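Local coordinates for protein hydrogenase maturation factor (Thermoanaerobacter tengcongensis, PDB 3VTI) that binds magnesium and, as the HypE partner of the carbamoyltransferase HypF in [NiFe]-hydrogenase maturation, probably carries a thiol-bound carbamoyl group that it dehydrates with ATP to a nitrile, at residues C[57-62]-C[178-183]; C[146-151]-C[278-283]; C[151-156]-C[247-252]; C[198-203]-C[252-257]. One frame throughout, in Å; residues are numbered along the deposited sequence.

Interaction 1 (C[57-62]-C[178-183]); sequences TVNDAS and APLNGL. With MG (magnesium ion), chain K.
The carboxamide of Asn59 reaches the 178-183 segment with both its polar atoms, one for each of two backbone groups. Asn59 ND2 donates to Ala178 O at 3.1 Å, with the acceptor lying in the amide plane. Asn59 OD1 accepts from Leu180 N at 2.7 Å, the donor tilted about 20° from the carbonyl plane. Because one end gives and the other accepts, the amide is fixed in its rotation, and Pro179 is straddled: its CA sits 3.5 Å from Asn59 OD1. The second amide, Asn181, is approached at its CG and OD1 by Val58 CG1, 3.7 Å from OD1, while its ND2 turns elsewhere, to Ala100 O. Val58 swings CG1 anti to its backbone N (chi1 162°), which carries the methyl to Asn181 and, at 4.1 Å, to Pro179 CB. Ser62 OG hydrogen-bonds back to Val58 O and rests on Asn181 CB. Leu180 is the N-cap residue of helix 181-187, so Asn59 holds the chain just where that helix starts. The neighbouring Asp60 binds the magnesium ion through OD1, together with Asp22 and Asp199. The contact thus joins the metal-bearing end of helix 49-60, in the AIRS-type N-terminal region, to the start of helix 181-187 in the C-terminal one, with Pro68 of strand 66-78 and Ala100 of helix 83-100 packed alongside.

Interaction 2 (C[146-151]-C[278-283]); sequences IVLISG and AEIIGE
Val147 O is gripped by two successive backbone N-H groups, Ile281 N at 2.9 Å and Gly282 N at 3.3 Å, the signature of a classic beta bulge in the antiparallel pair of strands 146-149 and 279-285. The other half of the Val147-Gly282 pair, Val147 N to Gly282 O, is straight at the hydrogen (178°) although the donor stands well above the carbonyl plane. Past the bulge the ladder resumes with Ile149 and Glu279, which exchange a bond in each direction. Side chains fill both faces. Ile146, Leu148 and Ile280 share one: Ile146 CG2 meets Ile280 CG2 at 3.6 Å, while Leu148 lies beside Ile280 with CD2 against CG1. On the Val147 and Ile149 side, Ile281 reaches both neighbours. Ile281 CG1, held between backbone N and carbonyl carbon (chi1 60°), lies 4.1 Å from Val147 CG1, and Ile281 CG2 is 3.6 Å from Ile149 CG2. With an aspartate in place of Val147 the methyl that meets Ile281 is gone, and a charge would probably be buried there with no mate from this strand pair. Further out, Val254 of strand 254-257 and Ile220 of strand 219-223 flank Val147, and helix 262-270 covers the Leu148 face through Met269. Glu283 turns its carboxylate to Arg259 in a salt bridge. The contact is thus held by main-chain pairing with aliphatic packing on both faces, and the shared Val147 O lets the extra residue of the bulge keep its N-H bonded.

Interaction 3 (C[151-156]-C[247-252]); sequences GTIGDH and LANEGK
Lys252 NZ is gripped by Thr152 twice, at the carbonyl O (2.7 Å) and at OG1 (3.2 Å), with a water bridging to the same hydroxyl and Asp176 adding a salt bridge. This lysine ties together two loops of the AIRS-type C-terminal region, one (151-156) leading into helix 155-164, the other (247-252) into strand 254-257. Asp155 OD1 adds a long ion pair with NZ and accepts the hydrogen of Thr152 OG1, orienting that hydroxyl. Bends along its chain lay Lys252 CD 3.5 Å from Gly151 CA, where a side chain would collide. A methionine in place of Lys252 would probably leave Thr152 O without its donor, Asp176 without its salt-bridge mate and Asp155 without its weaker one. Asn249 OD1 accepts from Gly154 N at 2.7 Å, fixing the residue that N-caps helix 155-164, while Leu247 CD1 packs on Gly154 O. His156 sets CG anti to its backbone N (chi1 -179°), which brings the imidazole to Glu250; Ser175 OG bonds its ND1, and Ala248 CB lies at the edge near its plane. Over one face, in a CH-pi contact, Glu250 CG stands 3.5 Å from the His156 ring centroid, 11° off the ring normal.

Interaction 4 (C[198-203]-C[252-257]); sequences RDPTRG and KVVVVV. With MG (magnesium ion), chain K.
Asp199 starts against the other segment and ends on the metal. Asp199 CB rests 3.3 Å from Lys252 O; CG then turns between the backbone N and the carbonyl carbon (chi1 55°), which swings the carboxylate round to the metal, and Asp199 OD1 binds the magnesium ion at 2.4 Å. OD2 stays outside the bonding distance, so the grip is by one oxygen. Asp22 and Asp60 supply the other protein ligands seen in this structure, and a water completes the ligands found near the ion. The backbone on which the aspartate stands is pinned one residue earlier: Arg198 and Val254 form an antiparallel hydrogen-bonded pair, Arg198 N to Val254 O at 3.1 Å and Val254 N to Arg198 O at 2.8 Å. Arg198 itself is a second-shell residue, its NE in a salt bridge with the metal ligand Asp22 and its NH1 in another with Glu211, which would help to hold Asp22 in place. Val253 CG2 packs on Arg198 O. After Asp199 the chain bends through an inverse gamma turn centred on Pro200. Pro200 meets the 252-257 segment twice: its CD lies on Lys252 O, just ahead of the strand, and Pro200 CG is 3.8 Å from Val254 CG2, within it. Pro200 and Val254 also meet Ile149 of strand 146-149 and Val208 of helix 204-216. The contact thus lies where strand 194-198, at the border of the seven-stranded sheet within this chain, runs out beside strand 254-257 into the loop before helix 204-216.

Interactions 2 and 4, centres about 10 Å apart, lie in one mixed sheet, where strands 146-149 and 254-257 are neighbours and Ser150 OG probably hydrogen-bonds Val253 N. Interaction 3 prolongs both beyond the strand ends, sharing Gly151 with interaction 2 and Lys252 with interaction 4; its centre is about 9 Å from that of interaction 4. Along the chain, interactions 3 and 4 are nested within the loop closed by interaction 2 and cross each other; interaction 1 crosses 2 and 3 and closes before 4 opens. Interaction 1 alone bridges the N- and C-terminal family regions, and meets interaction 4 at the magnesium ion through Asp60 and Asp199. The metal site gathers ligands from both regions.

Interaction 1 (C[57-62]-C[178-183])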
loop_
_atom_site.group_PDB
_atom_site.type_symbol
_atom_site.label_atom_id
_atom_site.label_comp_id
_atom_site.label_asym_id
_atom_site.label_seq_id
_atom_site.Cartn_x
_atom_site.Cartn_y
_atom_site.Cartn_z
ATOM N N THR C 57 3.172 -11.537 12.057
ATOM C CA THR C 57 2.170 -11.233 13.062
ATOM C C THR C 57 1.994 -12.369 14.067
ATOM O O THR C 57 1.718 -12.121 15.243
ATOM C CB THR C 57 0.852 -10.874 12.402
ATOM O OG1 THR C 57 1.000 -9.602 11.758
ATOM C CG2 THR C 57 -0.270 -10.803 13.425
ATOM N N VAL C 58 2.168 -13.607 13.612
ATOM C CA VAL C 58 2.174 -14.744 14.518
ATOM C C VAL C 58 3.335 -14.560 15.494
ATOM O O VAL C 58 3.184 -14.729 16.704
ATOM C CB VAL C 58 2.285 -16.088 13.738
ATOM C CG1 VAL C 58 2.738 -17.246 14.661
ATOM C CG2 VAL C 58 0.960 -16.416 13.027
ATOM N N ASN C 59 4.485 -14.165 14.958
ATOM C CA ASN C 59 5.670 -13.931 15.760
ATOM C C ASN C 59 5.474 -12.801 16.765
ATOM O O ASN C 59 5.692 -12.991 17.975
ATOM C CB ASN C 59 6.887 -13.712 14.864
ATOM C CG ASN C 59 7.240 -14.965 14.051
ATOM O OD1 ASN C 59 6.826 -16.086 14.396
ATOM N ND2 ASN C 59 8.004 -14.782 12.970
ATOM N N ASP C 60 5.028 -11.643 16.265
ATOM C CA ASP C 60 4.796 -10.470 17.100
ATOM C C ASP C 60 3.806 -10.795 18.225
ATOM O O ASP C 60 3.966 -10.317 19.342
ATOM C CB ASP C 60 4.286 -9.290 16.260
ATOM C CG ASP C 60 5.403 -8.548 15.516
ATOM O OD1 ASP C 60 6.431 -8.183 16.128
ATOM O OD2 ASP C 60 5.225 -8.278 14.302
ATOM N N ALA C 61 2.805 -11.626 17.926
ATOM C CA ALA C 61 1.770 -11.987 18.889
ATOM C C ALA C 61 2.257 -12.968 19.968
ATOM O O ALA C 61 1.555 -13.201 20.965
ATOM C CB ALA C 61 0.549 -12.544 18.174
ATOM N N SER C 62 3.455 -13.530 19.767
ATOM C CA SER C 62 4.035 -14.491 20.700
ATOM C C SER C 62 5.103 -13.838 21.563
ATOM O O SER C 62 5.382 -14.308 22.670
ATOM C CB SER C 62 4.650 -15.678 19.947
ATOM O OG SER C 62 3.739 -16.300 19.049
ATOM N N ALA C 178 9.466 -17.796 8.807
ATOM C CA ALA C 178 8.968 -18.912 9.603
ATOM C C ALA C 178 8.115 -18.415 10.770
ATOM O O ALA C 178 8.347 -17.313 11.278
ATOM C CB ALA C 178 10.131 -19.751 10.115
ATOM N N PRO C 179 7.105 -19.212 11.182
ATOM C CA PRO C 179 6.380 -18.929 12.420
ATOM C C PRO C 179 7.127 -19.549 13.590
ATOM O O PRO C 179 7.490 -20.731 13.546
ATOM C CB PRO C 179 5.037 -19.629 12.204
ATOM C CG PRO C 179 5.362 -20.795 11.322
ATOM C CD PRO C 179 6.541 -20.376 10.468
ATOM N N LEU C 180 7.363 -18.749 14.622
ATOM C CA LEU C 180 8.214 -19.161 15.737
ATOM C C LEU C 180 7.433 -19.418 17.006
ATOM O O LEU C 180 8.016 -19.663 18.063
ATOM C CB LEU C 180 9.290 -18.109 16.013
ATOM C CG LEU C 180 10.297 -17.812 14.901
ATOM C CD1 LEU C 180 11.050 -16.558 15.256
ATOM C CD2 LEU C 180 11.258 -18.988 14.676
ATOM N N ASN C 181 6.113 -19.365 16.916
ATOM C CA ASN C 181 5.289 -19.576 18.096
ATOM C C ASN C 181 5.504 -20.951 18.735
ATOM O O ASN C 181 5.357 -21.085 19.948
ATOM C CB ASN C 181 3.818 -19.344 17.776
ATOM C CG ASN C 181 3.291 -20.295 16.734
ATOM O OD1 ASN C 181 3.937 -20.543 15.714
ATOM N ND2 ASN C 181 2.105 -20.837 16.981
ATOM N N GLY C 182 5.859 -21.949 17.920
ATOM C CA GLY C 182 6.197 -23.289 18.399
ATOM C C GLY C 182 7.475 -23.295 19.222
ATOM O O GLY C 182 7.528 -23.895 20.305
ATOM N N LEU C 183 8.505 -22.614 18.717
ATOM C CA LEU C 183 9.766 -22.464 19.423
ATOM C C LEU C 183 9.592 -21.667 20.726
ATOM O O LEU C 183 10.135 -22.037 21.775
ATOM C CB LEU C 183 10.800 -21.806 18.505
ATOM C CG LEU C 183 12.195 -21.458 19.029
ATOM C CD1 LEU C 183 13.240 -21.710 17.976
ATOM C CD2 LEU C 183 12.244 -20.019 19.453
HETATM MG MG MG K . 8.362 -7.521 16.255
HETATM O O HOH W 1 7.528 -5.339 16.787
#

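Interaction 2 (C[146-151]-C[278-283])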
loop_
_atom_site.group_PDB
_atom_site.type_symbol
_atom_site.label_atom_id
_atom_site.label_comp_id
_atom_site.label_asym_id
_atom_site.label_seq_id
_atom_site.Cartn_x
_atom_site.Cartn_y
_atom_site.Cartn_z
ATOM N N ILE C 146 21.560 -13.218 30.076
ATOM C CA ILE C 146 22.237 -13.718 28.880
ATOM C C ILE C 146 21.381 -13.466 27.646
ATOM O O ILE C 146 20.156 -13.572 27.693
ATOM C CB ILE C 146 22.565 -15.232 29.012
ATOM C CG1 ILE C 146 23.445 -15.503 30.250
ATOM C CG2 ILE C 146 23.187 -15.789 27.730
ATOM C CD1 ILE C 146 24.848 -14.886 30.220
ATOM N N VAL C 147 22.040 -13.118 26.545
ATOM C CA VAL C 147 21.365 -12.858 25.292
ATOM C C VAL C 147 21.622 -14.010 24.343
ATOM O O VAL C 147 22.770 -14.392 24.121
ATOM C CB VAL C 147 21.870 -11.558 24.649
ATOM C CG1 VAL C 147 20.967 -11.145 23.494
ATOM C CG2 VAL C 147 21.925 -10.451 25.678
ATOM N N LEU C 148 20.547 -14.552 23.783
ATOM C CA LEU C 148 20.634 -15.596 22.774
ATOM C C LEU C 148 19.933 -15.172 21.481
ATOM O O LEU C 148 19.027 -14.324 21.492
ATOM C CB LEU C 148 20.015 -16.896 23.295
ATOM C CG LEU C 148 20.671 -17.565 24.500
ATOM C CD1 LEU C 148 20.092 -17.056 25.805
ATOM C CD2 LEU C 148 20.500 -19.055 24.405
ATOM N N ILE C 149 20.363 -15.766 20.370
ATOM C CA ILE C 149 19.661 -15.656 19.094
ATOM C C ILE C 149 19.277 -17.063 18.644
ATOM O O ILE C 149 20.089 -17.987 18.750
ATOM C CB ILE C 149 20.526 -14.963 18.000
ATOM C CG1 ILE C 149 19.727 -14.756 16.711
ATOM C CG2 ILE C 149 21.761 -15.777 17.673
ATOM C CD1 ILE C 149 19.025 -13.451 16.643
ATOM N N SER C 150 18.058 -17.218 18.126
ATOM C CA SER C 150 17.531 -18.537 17.734
ATOM C C SER C 150 18.175 -19.169 16.494
ATOM O O SER C 150 17.970 -20.353 16.238
ATOM C CB SER C 150 16.014 -18.460 17.529
ATOM O OG SER C 150 15.675 -17.509 16.535
ATOM N N GLY C 151 18.928 -18.381 15.723
ATOM C CA GLY C 151 19.578 -18.876 14.506
ATOM C C GLY C 151 20.373 -17.816 13.752
ATOM O O GLY C 151 20.664 -16.744 14.289
ATOM N N ALA C 278 21.015 -21.933 16.878
ATOM C CA ALA C 278 20.974 -21.020 18.023
ATOM C C ALA C 278 22.319 -20.902 18.716
ATOM O O ALA C 278 23.080 -21.870 18.790
ATOM C CB ALA C 278 19.913 -21.448 19.012
ATOM N N GLU C 279 22.600 -19.700 19.216
ATOM C CA GLU C 279 23.804 -19.424 19.993
ATOM C C GLU C 279 23.543 -18.433 21.128
ATOM O O GLU C 279 22.738 -17.511 20.998
ATOM C CB GLU C 279 24.925 -18.866 19.097
ATOM C CG GLU C 279 25.351 -19.743 17.907
ATOM C CD GLU C 279 26.311 -20.882 18.273
ATOM O OE1 GLU C 279 26.876 -21.483 17.326
ATOM O OE2 GLU C 279 26.507 -21.180 19.482
ATOM N N ILE C 280 24.232 -18.654 22.246
ATOM C CA ILE C 280 24.473 -17.636 23.254
ATOM C C ILE C 280 25.389 -16.613 22.581
ATOM O O ILE C 280 26.471 -16.971 22.111
ATOM C CB ILE C 280 25.191 -18.255 24.489
ATOM C CG1 ILE C 280 24.288 -19.293 25.180
ATOM C CG2 ILE C 280 25.676 -17.166 25.462
ATOM C CD1 ILE C 280 24.936 -20.028 26.337
ATOM N N ILE C 281 24.958 -15.354 22.521
ATOM C CA ILE C 281 25.717 -14.331 21.790
ATOM C C ILE C 281 26.266 -13.177 22.643
ATOM O O ILE C 281 27.160 -12.458 22.201
ATOM C CB ILE C 281 24.927 -13.750 20.583
ATOM C CG1 ILE C 281 23.620 -13.099 21.049
ATOM C CG2 ILE C 281 24.688 -14.834 19.524
ATOM C CD1 ILE C 281 23.003 -12.145 20.052
ATOM N N GLY C 282 25.743 -13.004 23.854
ATOM C CA GLY C 282 26.163 -11.895 24.687
ATOM C C GLY C 282 25.614 -11.869 26.095
ATOM O O GLY C 282 25.080 -12.866 26.591
ATOM N N GLU C 283 25.759 -10.705 26.730
ATOM C CA GLU C 283 25.419 -10.490 28.136
ATOM C C GLU C 283 24.909 -9.059 28.326
ATOM O O GLU C 283 25.405 -8.126 27.699
ATOM C CB GLU C 283 26.648 -10.743 29.042
ATOM C CG GLU C 283 26.312 -10.909 30.523
ATOM C CD GLU C 283 27.535 -11.092 31.432
ATOM O OE1 GLU C 283 28.380 -10.168 31.515
ATOM O OE2 GLU C 283 27.633 -12.151 32.097
#

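Interaction 3 (C[151-156]-C[247-252])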
loop_
_atom_site.group_PDB
_atom_site.type_symbol
_atom_site.label_atom_id
_atom_site.label_comp_id
_atom_site.label_asym_id
_atom_site.label_seq_id
_atom_site.Cartn_x
_atom_site.Cartn_y
_atom_site.Cartn_z
ATOM N N GLY C 151 18.928 -18.381 15.723
ATOM C CA GLY C 151 19.578 -18.876 14.506
ATOM C C GLY C 151 20.373 -17.816 13.752
ATOM O O GLY C 151 20.664 -16.744 14.289
ATOM N N THR C 152 20.724 -18.122 12.505
ATOM C CA THR C 152 21.610 -17.271 11.719
ATOM C C THR C 152 21.019 -15.886 11.487
ATOM O O THR C 152 19.792 -15.716 11.414
ATOM C CB THR C 152 21.963 -17.903 10.361
ATOM O OG1 THR C 152 20.763 -18.242 9.673
ATOM C CG2 THR C 152 22.820 -19.159 10.535
ATOM N N ILE C 153 21.911 -14.905 11.360
ATOM C CA ILE C 153 21.544 -13.497 11.288
ATOM C C ILE C 153 21.657 -12.980 9.858
ATOM O O ILE C 153 22.675 -13.201 9.191
ATOM C CB ILE C 153 22.465 -12.650 12.210
ATOM C CG1 ILE C 153 22.343 -13.108 13.671
ATOM C CG2 ILE C 153 22.185 -11.147 12.071
ATOM C CD1 ILE C 153 23.616 -12.859 14.491
ATOM N N GLY C 154 20.609 -12.296 9.398
ATOM C CA GLY C 154 20.660 -11.522 8.157
ATOM C C GLY C 154 20.132 -12.192 6.901
ATOM O O GLY C 154 20.290 -11.667 5.802
ATOM N N ASP C 155 19.490 -13.343 7.067
ATOM C CA ASP C 155 18.964 -14.107 5.948
ATOM C C ASP C 155 17.976 -13.338 5.083
ATOM O O ASP C 155 18.224 -13.115 3.891
ATOM C CB ASP C 155 18.309 -15.382 6.457
ATOM C CG ASP C 155 19.314 -16.441 6.791
ATOM O OD1 ASP C 155 19.896 -16.406 7.896
ATOM O OD2 ASP C 155 19.524 -17.311 5.929
ATOM N N HIS C 156 16.861 -12.941 5.685
ATOM C CA HIS C 156 15.790 -12.291 4.955
ATOM C C HIS C 156 16.269 -11.006 4.272
ATOM O O HIS C 156 16.114 -10.849 3.058
ATOM C CB HIS C 156 14.616 -12.001 5.880
ATOM C CG HIS C 156 13.461 -11.355 5.187
ATOM N ND1 HIS C 156 12.494 -12.080 4.526
ATOM C CD2 HIS C 156 13.124 -10.053 5.038
ATOM C CE1 HIS C 156 11.605 -11.252 4.008
ATOM N NE2 HIS C 156 11.967 -10.016 4.301
ATOM N N LEU C 247 20.827 -6.183 8.865
ATOM C CA LEU C 247 19.907 -6.801 7.911
ATOM C C LEU C 247 18.775 -7.471 8.652
ATOM O O LEU C 247 18.991 -8.030 9.713
ATOM C CB LEU C 247 20.622 -7.841 7.051
ATOM C CG LEU C 247 21.649 -7.377 6.026
ATOM C CD1 LEU C 247 22.305 -8.597 5.421
ATOM C CD2 LEU C 247 21.012 -6.516 4.952
ATOM N N ALA C 248 17.580 -7.442 8.069
ATOM C CA ALA C 248 16.368 -8.017 8.678
ATOM C C ALA C 248 16.338 -9.552 8.715
ATOM O O ALA C 248 16.964 -10.225 7.887
ATOM C CB ALA C 248 15.124 -7.476 7.980
ATOM N N ASN C 249 15.606 -10.085 9.688
ATOM C CA ASN C 249 15.346 -11.518 9.820
ATOM C C ASN C 249 13.841 -11.726 9.942
ATOM O O ASN C 249 13.137 -10.825 10.413
ATOM C CB ASN C 249 16.043 -12.072 11.059
ATOM C CG ASN C 249 17.556 -12.011 10.949
ATOM O OD1 ASN C 249 18.176 -12.855 10.298
ATOM N ND2 ASN C 249 18.157 -11.007 11.581
ATOM N N GLU C 250 13.340 -12.888 9.513
ATOM C CA GLU C 250 11.900 -13.168 9.591
ATOM C C GLU C 250 11.589 -14.557 10.141
ATOM O O GLU C 250 10.426 -14.962 10.194
ATOM C CB GLU C 250 11.214 -12.970 8.228
ATOM C CG GLU C 250 11.131 -11.525 7.735
ATOM C CD GLU C 250 10.274 -10.625 8.619
ATOM O OE1 GLU C 250 9.447 -11.146 9.400
ATOM O OE2 GLU C 250 10.423 -9.386 8.521
ATOM N N GLY C 251 12.635 -15.275 10.544
ATOM C CA GLY C 251 12.491 -16.563 11.214
ATOM C C GLY C 251 13.384 -16.670 12.439
ATOM O O GLY C 251 13.805 -17.777 12.809
ATOM N N LYS C 252 13.678 -15.527 13.070
ATOM C CA LYS C 252 14.570 -15.493 14.238
ATOM C C LYS C 252 13.994 -14.732 15.432
ATOM O O LYS C 252 13.205 -13.799 15.286
ATOM C CB LYS C 252 15.951 -14.914 13.877
ATOM C CG LYS C 252 16.637 -15.567 12.678
ATOM C CD LYS C 252 17.008 -17.018 12.943
ATOM C CE LYS C 252 16.959 -17.856 11.657
ATOM N NZ LYS C 252 17.837 -17.339 10.565
HETATM O O HOH W 2 18.132 -19.587 8.900
#

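Interaction 4 (C[198-203]-C[252-257])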
loop_
_atom_site.group_PDB
_atom_site.type_symbol
_atom_site.label_atom_id
_atom_site.label_comp_id
_atom_site.label_asym_id
_atom_site.label_seq_id
_atom_site.Cartn_x
_atom_site.Cartn_y
_atom_site.Cartn_z
ATOM N N ARG C 198 12.146 -10.737 21.211
ATOM C CA ARG C 198 11.880 -9.875 20.056
ATOM C C ARG C 198 12.504 -10.421 18.779
ATOM O O ARG C 198 13.650 -10.871 18.776
ATOM C CB ARG C 198 12.347 -8.435 20.304
ATOM C CG ARG C 198 12.046 -7.488 19.157
ATOM C CD ARG C 198 12.077 -6.033 19.601
ATOM N NE ARG C 198 10.901 -5.697 20.403
ATOM C CZ ARG C 198 10.645 -4.493 20.912
ATOM N NH1 ARG C 198 11.475 -3.472 20.711
ATOM N NH2 ARG C 198 9.547 -4.309 21.629
ATOM N N ASP C 199 11.736 -10.382 17.701
ATOM C CA ASP C 199 12.239 -10.743 16.385
ATOM C C ASP C 199 12.962 -9.566 15.711
ATOM O O ASP C 199 12.405 -8.471 15.616
ATOM C CB ASP C 199 11.107 -11.292 15.503
ATOM C CG ASP C 199 9.920 -10.345 15.387
ATOM O OD1 ASP C 199 9.701 -9.496 16.290
ATOM O OD2 ASP C 199 9.185 -10.482 14.377
ATOM N N PRO C 200 14.215 -9.789 15.256
ATOM C CA PRO C 200 15.015 -8.698 14.708
ATOM C C PRO C 200 14.620 -8.499 13.254
ATOM O O PRO C 200 15.229 -9.076 12.350
ATOM C CB PRO C 200 16.457 -9.201 14.843
ATOM C CG PRO C 200 16.368 -10.693 15.132
ATOM C CD PRO C 200 14.914 -11.085 15.150
ATOM N N THR C 201 13.578 -7.706 13.045
ATOM C CA THR C 201 13.079 -7.425 11.713
ATOM C C THR C 201 13.711 -6.095 11.247
ATOM O O THR C 201 14.940 -5.945 11.272
ATOM C CB THR C 201 11.533 -7.401 11.684
ATOM O OG1 THR C 201 11.054 -6.581 12.747
ATOM C CG2 THR C 201 10.951 -8.806 11.882
ATOM N N ARG C 202 12.898 -5.124 10.855
ATOM C CA ARG C 202 13.419 -3.831 10.401
ATOM C C ARG C 202 14.535 -3.256 11.282
ATOM O O ARG C 202 14.268 -2.760 12.384
ATOM C CB ARG C 202 12.281 -2.805 10.276
ATOM C CG ARG C 202 12.751 -1.412 9.805
ATOM C CD ARG C 202 12.479 -1.179 8.298
ATOM N NE ARG C 202 13.019 0.103 7.807
ATOM C CZ ARG C 202 12.619 1.319 8.203
ATOM N NH1 ARG C 202 11.672 1.463 9.133
ATOM N NH2 ARG C 202 13.185 2.405 7.679
ATOM N N GLY C 203 15.769 -3.305 10.781
ATOM C CA GLY C 203 16.933 -2.798 11.512
ATOM C C GLY C 203 17.812 -3.895 12.089
ATOM O O GLY C 203 18.846 -3.622 12.689
ATOM N N LYS C 252 13.678 -15.527 13.070
ATOM C CA LYS C 252 14.570 -15.493 14.238
ATOM C C LYS C 252 13.994 -14.732 15.432
ATOM O O LYS C 252 13.205 -13.799 15.286
ATOM C CB LYS C 252 15.951 -14.914 13.877
ATOM C CG LYS C 252 16.637 -15.567 12.678
ATOM C CD LYS C 252 17.008 -17.018 12.943
ATOM C CE LYS C 252 16.959 -17.856 11.657
ATOM N NZ LYS C 252 17.837 -17.339 10.565
ATOM N N VAL C 253 14.397 -15.140 16.623
ATOM C CA VAL C 253 14.047 -14.386 17.813
ATOM C C VAL C 253 15.294 -14.164 18.664
ATOM O O VAL C 253 16.124 -15.066 18.803
ATOM C CB VAL C 253 12.891 -15.066 18.627
ATOM C CG1 VAL C 253 13.309 -16.461 19.165
ATOM C CG2 VAL C 253 12.397 -14.146 19.773
ATOM N N VAL C 254 15.424 -12.945 19.186
ATOM C CA VAL C 254 16.415 -12.596 20.198
ATOM C C VAL C 254 15.812 -12.847 21.568
ATOM O O VAL C 254 14.711 -12.380 21.874
ATOM C CB VAL C 254 16.817 -11.114 20.099
ATOM C CG1 VAL C 254 17.695 -10.684 21.296
ATOM C CG2 VAL C 254 17.524 -10.846 18.775
ATOM N N VAL C 255 16.542 -13.573 22.398
ATOM C CA VAL C 255 16.052 -13.952 23.715
ATOM C C VAL C 255 16.964 -13.481 24.823
ATOM O O VAL C 255 18.158 -13.698 24.783
ATOM C CB VAL C 255 15.973 -15.476 23.859
ATOM C CG1 VAL C 255 15.116 -15.861 25.048
ATOM C CG2 VAL C 255 15.466 -16.121 22.584
ATOM N N VAL C 256 16.381 -12.858 25.829
ATOM C CA VAL C 256 17.104 -12.537 27.052
ATOM C C VAL C 256 16.577 -13.431 28.181
ATOM O O VAL C 256 15.367 -13.567 28.340
ATOM C CB VAL C 256 16.973 -11.034 27.409
ATOM C CG1 VAL C 256 17.873 -10.672 28.556
ATOM C CG2 VAL C 256 17.328 -10.175 26.204
ATOM N N VAL C 257 17.485 -14.043 28.944
ATOM C CA VAL C 257 17.121 -14.986 30.019
ATOM C C VAL C 257 17.918 -14.769 31.299
ATOM O O VAL C 257 18.967 -14.127 31.286
ATOM C CB VAL C 257 17.333 -16.479 29.610
ATOM C CG1 VAL C 257 16.468 -16.849 28.442
ATOM C CG2 VAL C 257 18.789 -16.752 29.279
HETATM MG MG MG K . 8.362 -7.521 16.255
HETATM O O HOH W 1 7.528 -5.339 16.787
#